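Local atomic coordinates of Emp46p (PDB entry 2A6V), a protein that acts as a calcium-independent cargo receptor that recognises carbohydrate and takes part in the secretion of glycoproteins. Residues A[47-52]-A[203-208]; A[83-88]-A[208-213]. One frame throughout, in Å; residues are numbered along the deposited sequence.

Contact 1 of 2, residues A[47-52]-A[203-208]; sequences GKNTKG and NDASKE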
loop_
_atom_site.group_PDB
_atom_site.type_symbol
_atom_site.label_atom_id
_atom_site.label_comp_id
_atom_site.label_asym_id
_atom_site.label_seq_id
_atom_site.Cartn_x
_atom_site.Cartn_y
_atom_site.Cartn_z
ATOM N N GLY A 47 16.139 9.332 -0.286
ATOM C CA GLY A 47 16.735 10.654 -0.172
ATOM C C GLY A 47 15.785 11.688 0.391
ATOM O O GLY A 47 14.598 11.439 0.559
ATOM N N LYS A 48 16.318 12.876 0.644
ATOM C CA LYS A 48 15.505 13.999 1.080
ATOM C C LYS A 48 14.508 14.345 -0.016
ATOM O O LYS A 48 14.891 14.497 -1.199
ATOM C CB LYS A 48 16.434 15.201 1.354
ATOM C CG LYS A 48 17.383 14.969 2.482
ATOM C CD LYS A 48 18.511 16.011 2.522
ATOM C CE LYS A 48 18.147 17.253 3.283
ATOM N NZ LYS A 48 19.349 18.167 3.425
ATOM N N ASN A 49 13.236 14.478 0.357
ATOM C CA ASN A 49 12.181 14.880 -0.583
ATOM C C ASN A 49 12.111 13.984 -1.800
ATOM O O ASN A 49 12.090 14.475 -2.938
ATOM C CB ASN A 49 12.371 16.358 -1.004
ATOM C CG ASN A 49 11.991 17.325 0.081
ATOM O OD1 ASN A 49 10.868 17.313 0.555
ATOM N ND2 ASN A 49 12.909 18.212 0.444
ATOM N N THR A 50 12.076 12.676 -1.565
ATOM C CA THR A 50 11.933 11.685 -2.627
ATOM C C THR A 50 10.592 10.972 -2.557
ATOM O O THR A 50 9.977 10.900 -1.487
ATOM C CB THR A 50 13.064 10.639 -2.596
ATOM O OG1 THR A 50 13.198 10.062 -1.292
ATOM C CG2 THR A 50 14.421 11.252 -2.914
ATOM N N LYS A 51 10.183 10.439 -3.705
ATOM C CA LYS A 51 8.991 9.621 -3.907
ATOM C C LYS A 51 9.455 8.286 -4.447
ATOM O O LYS A 51 10.474 8.199 -5.136
ATOM C CB LYS A 51 8.107 10.219 -5.004
ATOM C CG LYS A 51 7.237 11.368 -4.651
ATOM C CD LYS A 51 6.552 11.932 -5.912
ATOM C CE LYS A 51 5.703 13.147 -5.504
ATOM N NZ LYS A 51 4.865 13.827 -6.560
ATOM N N GLY A 52 8.697 7.241 -4.195
ATOM C CA GLY A 52 8.929 5.952 -4.824
ATOM C C GLY A 52 7.702 5.087 -4.766
ATOM O O GLY A 52 6.844 5.302 -3.907
ATOM N N ASN A 203 8.497 11.344 1.260
ATOM C CA ASN A 203 9.020 11.902 2.485
ATOM C C ASN A 203 9.299 13.398 2.293
ATOM O O ASN A 203 8.782 14.016 1.357
ATOM C CB ASN A 203 10.243 11.101 2.962
ATOM C CG ASN A 203 11.467 11.332 2.109
ATOM O OD1 ASN A 203 11.421 12.090 1.149
ATOM N ND2 ASN A 203 12.584 10.659 2.461
ATOM N N ASP A 204 10.078 13.978 3.206
ATOM C CA ASP A 204 10.496 15.375 3.130
ATOM C C ASP A 204 11.981 15.449 3.465
ATOM O O ASP A 204 12.687 14.435 3.398
ATOM C CB ASP A 204 9.573 16.292 3.970
ATOM C CG ASP A 204 9.644 16.048 5.466
ATOM O OD1 ASP A 204 10.636 15.484 5.941
ATOM O OD2 ASP A 204 8.712 16.422 6.244
ATOM N N ALA A 205 12.467 16.644 3.788
ATOM C CA ALA A 205 13.890 16.818 4.001
ATOM C C ALA A 205 14.428 16.117 5.235
ATOM O O ALA A 205 15.643 15.981 5.366
ATOM C CB ALA A 205 14.252 18.318 4.054
ATOM N N SER A 206 13.543 15.684 6.129
ATOM C CA SER A 206 13.944 14.908 7.306
ATOM C C SER A 206 14.302 13.455 6.962
ATOM O O SER A 206 14.796 12.727 7.808
ATOM C CB SER A 206 12.845 14.940 8.374
ATOM O OG SER A 206 12.472 16.273 8.712
ATOM N N LYS A 207 14.019 13.026 5.733
ATOM C CA LYS A 207 14.561 11.784 5.178
ATOM C C LYS A 207 13.976 10.521 5.801
ATOM O O LYS A 207 14.642 9.496 5.877
ATOM C CB LYS A 207 16.096 11.768 5.274
ATOM C CG LYS A 207 16.790 11.355 3.981
ATOM C CD LYS A 207 18.297 11.112 4.193
ATOM C CE LYS A 207 18.793 9.833 3.526
ATOM N NZ LYS A 207 18.138 8.567 4.009
ATOM N N GLU A 208 12.708 10.582 6.210
ATOM C CA GLU A 208 11.996 9.372 6.625
ATOM C C GLU A 208 12.176 8.273 5.574
ATOM O O GLU A 208 11.995 8.501 4.378
ATOM C CB GLU A 208 10.493 9.653 6.816
ATOM C CG GLU A 208 9.759 8.527 7.517
ATOM C CD GLU A 208 8.387 8.926 8.088
ATOM O OE1 GLU A 208 7.897 10.063 7.881
ATOM O OE2 GLU A 208 7.799 8.076 8.773
HETATM O O HOH W 1 11.215 19.307 3.067
#
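Asn203 pushes its carboxamide into the bend of residues 47-50 and uses both ends of it there. ND2 donates to Gly47 O at 2.9 Å, with the acceptor lying in the amide plane, while OD1 receives Thr50 N at 2.9 Å. The second hydrogen of ND2 goes to Glu208 O, so the amide is fixed in rotation and also braces its own loop. Asparagine suits this place because a short side chain both donates and accepts; its CG stands between the backbone N and the carbonyl carbon (chi1 72°), which turns the amide toward the bend. Gly47 O is gripped twice: Thr50 OG1 donates at 2.7 Å from the face of the carbonyl plane opposite to ND2. The backbones join as well, Asn203 N to Thr50 O and Asn49 N to Asp204 O. Asp204 O also takes Lys207 N, closing a type I turn, within which Asp204 OD1 accepts Ser206 N as an Asx turn; OD2 is held by Thr81. Asn49 and Lys207 both adopt the left-handed backbone conformation, one that asparagine accepts readily.

The outer side is looser. A water links Asn49 OD1 (3.2 Å) to Ala205 N (3.0 Å) in place of a direct bond. Lys48 lays its methylenes along Ala205, CE coming 3.5 Å from Ala205 O, and crosses Lys207 at about a right angle, CG to CG 4.0 Å. Long, flexible lysines suit such a solvent-facing margin: their methylenes pack while their ammonium groups diverge.

The contact prolongs, beyond the strand ends, the antiparallel pairing of strands 51-56 and 196-202, where Gly52 bonds to Ala201; each loop carries the chain from one sheet to the other, strand 41-43 to 51-56 and strand 196-202 to 209-218.

Contact 2 of 2, residues A[83-88]-A[208-213]; sequences GGLAFW and ESFEIL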
loop_
_atom_site.group_PDB
_atom_site.type_symbol
_atom_site.label_atom_id
_atom_site.label_comp_id
_atom_site.label_asym_id
_atom_site.label_seq_id
_atom_site.Cartn_x
_atom_site.Cartn_y
_atom_site.Cartn_z
ATOM N N GLY A 83 4.777 13.613 5.036
ATOM C CA GLY A 83 5.117 12.403 4.320
ATOM C C GLY A 83 4.301 11.233 4.797
ATOM O O GLY A 83 3.764 11.235 5.895
ATOM N N GLY A 84 4.200 10.214 3.965
ATOM C CA GLY A 84 3.418 9.051 4.307
ATOM C C GLY A 84 3.586 7.926 3.320
ATOM O O GLY A 84 4.232 8.095 2.280
ATOM N N LEU A 85 2.979 6.781 3.647
ATOM C CA LEU A 85 3.085 5.515 2.946
ATOM C C LEU A 85 1.685 4.993 2.629
ATOM O O LEU A 85 0.839 4.844 3.520
ATOM C CB LEU A 85 3.839 4.533 3.829
ATOM C CG LEU A 85 3.827 3.067 3.419
ATOM C CD1 LEU A 85 4.548 2.793 2.117
ATOM C CD2 LEU A 85 4.471 2.221 4.525
ATOM N N ALA A 86 1.419 4.744 1.359
ATOM C CA ALA A 86 0.103 4.334 0.863
ATOM C C ALA A 86 0.121 2.952 0.255
ATOM O O ALA A 86 1.102 2.569 -0.402
ATOM C CB ALA A 86 -0.436 5.354 -0.143
ATOM N N PHE A 87 -0.962 2.211 0.456
ATOM C CA PHE A 87 -1.202 0.933 -0.192
ATOM C C PHE A 87 -2.464 1.067 -1.006
ATOM O O PHE A 87 -3.473 1.528 -0.475
ATOM C CB PHE A 87 -1.320 -0.165 0.855
ATOM C CG PHE A 87 -0.078 -0.318 1.653
ATOM C CD1 PHE A 87 0.978 -1.072 1.164
ATOM C CD2 PHE A 87 0.064 0.308 2.881
ATOM C CE1 PHE A 87 2.144 -1.188 1.891
ATOM C CE2 PHE A 87 1.225 0.190 3.600
ATOM C CZ PHE A 87 2.278 -0.563 3.104
ATOM N N TRP A 88 -2.411 0.629 -2.255
ATOM C CA TRP A 88 -3.424 0.939 -3.239
ATOM C C TRP A 88 -4.051 -0.313 -3.834
ATOM O O TRP A 88 -3.351 -1.306 -4.124
ATOM C CB TRP A 88 -2.807 1.695 -4.403
ATOM C CG TRP A 88 -2.088 2.942 -4.073
ATOM C CD1 TRP A 88 -0.764 3.054 -3.817
ATOM C CD2 TRP A 88 -2.629 4.268 -3.984
ATOM N NE1 TRP A 88 -0.436 4.362 -3.563
ATOM C CE2 TRP A 88 -1.567 5.128 -3.659
ATOM C CE3 TRP A 88 -3.905 4.818 -4.159
ATOM C CZ2 TRP A 88 -1.736 6.510 -3.509
ATOM C CZ3 TRP A 88 -4.071 6.198 -3.990
ATOM C CH2 TRP A 88 -2.985 7.015 -3.669
ATOM N N GLU A 208 12.708 10.582 6.210
ATOM C CA GLU A 208 11.996 9.372 6.625
ATOM C C GLU A 208 12.176 8.273 5.574
ATOM O O GLU A 208 11.995 8.501 4.378
ATOM C CB GLU A 208 10.493 9.653 6.816
ATOM C CG GLU A 208 9.759 8.527 7.517
ATOM C CD GLU A 208 8.387 8.926 8.088
ATOM O OE1 GLU A 208 7.897 10.063 7.881
ATOM O OE2 GLU A 208 7.799 8.076 8.773
ATOM N N SER A 209 12.538 7.075 6.013
ATOM C CA SER A 209 12.813 5.984 5.091
ATOM C C SER A 209 11.659 4.992 5.109
ATOM O O SER A 209 11.564 4.143 6.003
ATOM C CB SER A 209 14.137 5.295 5.437
ATOM O OG SER A 209 14.457 4.354 4.417
ATOM N N PHE A 210 10.785 5.103 4.124
ATOM C CA PHE A 210 9.686 4.160 3.959
ATOM C C PHE A 210 10.170 2.979 3.156
ATOM O O PHE A 210 10.678 3.146 2.050
ATOM C CB PHE A 210 8.498 4.829 3.262
ATOM C CG PHE A 210 7.844 5.910 4.089
ATOM C CD1 PHE A 210 7.063 5.574 5.186
ATOM C CD2 PHE A 210 8.019 7.244 3.781
ATOM C CE1 PHE A 210 6.430 6.544 5.935
ATOM C CE2 PHE A 210 7.394 8.232 4.555
ATOM C CZ PHE A 210 6.599 7.854 5.629
ATOM N N GLU A 211 9.999 1.788 3.708
ATOM C CA GLU A 211 10.631 0.571 3.181
ATOM C C GLU A 211 9.649 -0.569 3.062
ATOM O O GLU A 211 8.778 -0.730 3.917
ATOM C CB GLU A 211 11.796 0.155 4.058
ATOM C CG GLU A 211 12.739 1.304 4.361
ATOM C CD GLU A 211 13.986 0.926 5.120
ATOM O OE1 GLU A 211 14.146 -0.262 5.469
ATOM O OE2 GLU A 211 14.821 1.816 5.357
ATOM N N ILE A 212 9.800 -1.379 2.010
ATOM C CA ILE A 212 8.998 -2.579 1.784
ATOM C C ILE A 212 9.928 -3.802 1.881
ATOM O O ILE A 212 10.879 -3.929 1.094
ATOM C CB ILE A 212 8.292 -2.532 0.413
ATOM C CG1 ILE A 212 7.375 -1.296 0.306
ATOM C CG2 ILE A 212 7.525 -3.790 0.168
ATOM C CD1 ILE A 212 6.188 -1.274 1.264
ATOM N N LEU A 213 9.634 -4.713 2.794
ATOM C CA LEU A 213 10.473 -5.888 3.012
ATOM C C LEU A 213 9.911 -7.134 2.341
ATOM O O LEU A 213 10.673 -8.028 1.952
ATOM C CB LEU A 213 10.632 -6.155 4.513
ATOM C CG LEU A 213 11.698 -5.308 5.203
ATOM C CD1 LEU A 213 11.353 -3.848 5.223
ATOM C CD2 LEU A 213 11.902 -5.871 6.590
HETATM O O HOH W 2 5.109 9.893 8.201
#
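Glu208 OE1 receives a hydrogen bond of 2.8 Å from a water and a weak one from Gln152 NE2. The water donates also to Gly83 O, at 3.0 Å, joining carboxylate to backbone carbonyl, two acceptors that need a shared donor between them. Ser74 holds the other carboxylate oxygen, OE2, and this steadies the acid. The same water sits in the plane of the Phe210 ring, at its edge, while Glu208 CG lies over one face.

The opposite face rests on the peptide between Gly84 and Leu85, with Phe210 CZ 3.6 Å from Gly84 CA. Gly84 offers its extended backbone to the ring, while Gly83 has no CB to project toward Phe210 and the Glu208 carboxylate. Leu85 CB lies 3.6 Å from Phe210 CD1.

Strands 84-88 and 209-213 belong to different sheets of the concanavalin-like beta sandwich; their axes are 8.3 Å apart at closest and run at 29°, so side chains, not backbone bonds, join them. Large apolar residues fill that interval. Ile212 carries CG1 anti to its carbonyl carbon (chi1 -59°), sending CD1 across to Phe87 CE1 at 4.1 Å; the two side chains come from opposite directions. Leu85 CD1 is a looser neighbour, 4.5 Å from Ile212 CD1. Trp70 and Phe72 of strand 66-75 also pack against Ile212, and Trp70 meets the Phe87 ring with the planes inclined by about 45°.

How the contacts relate
From the N terminus, residues 47-52 lead out of a loop into strand 51-56 of one sheet, and residues 83-88 later enter that sheet through strand 84-90. Neither pair closes until the chain has built most of both sheets and returned along strand 196-202. Contact 1 then closes a loop with 150 intervening residues, and contact 2 one with 119. Their segments alternate along the chain, so the closures cross instead of nesting, and Glu208 belongs to both. Contact 1 joins two connecting loops at one end of the sandwich; contact 2, its centre 11 Å away, ties sheet to sheet across the interior.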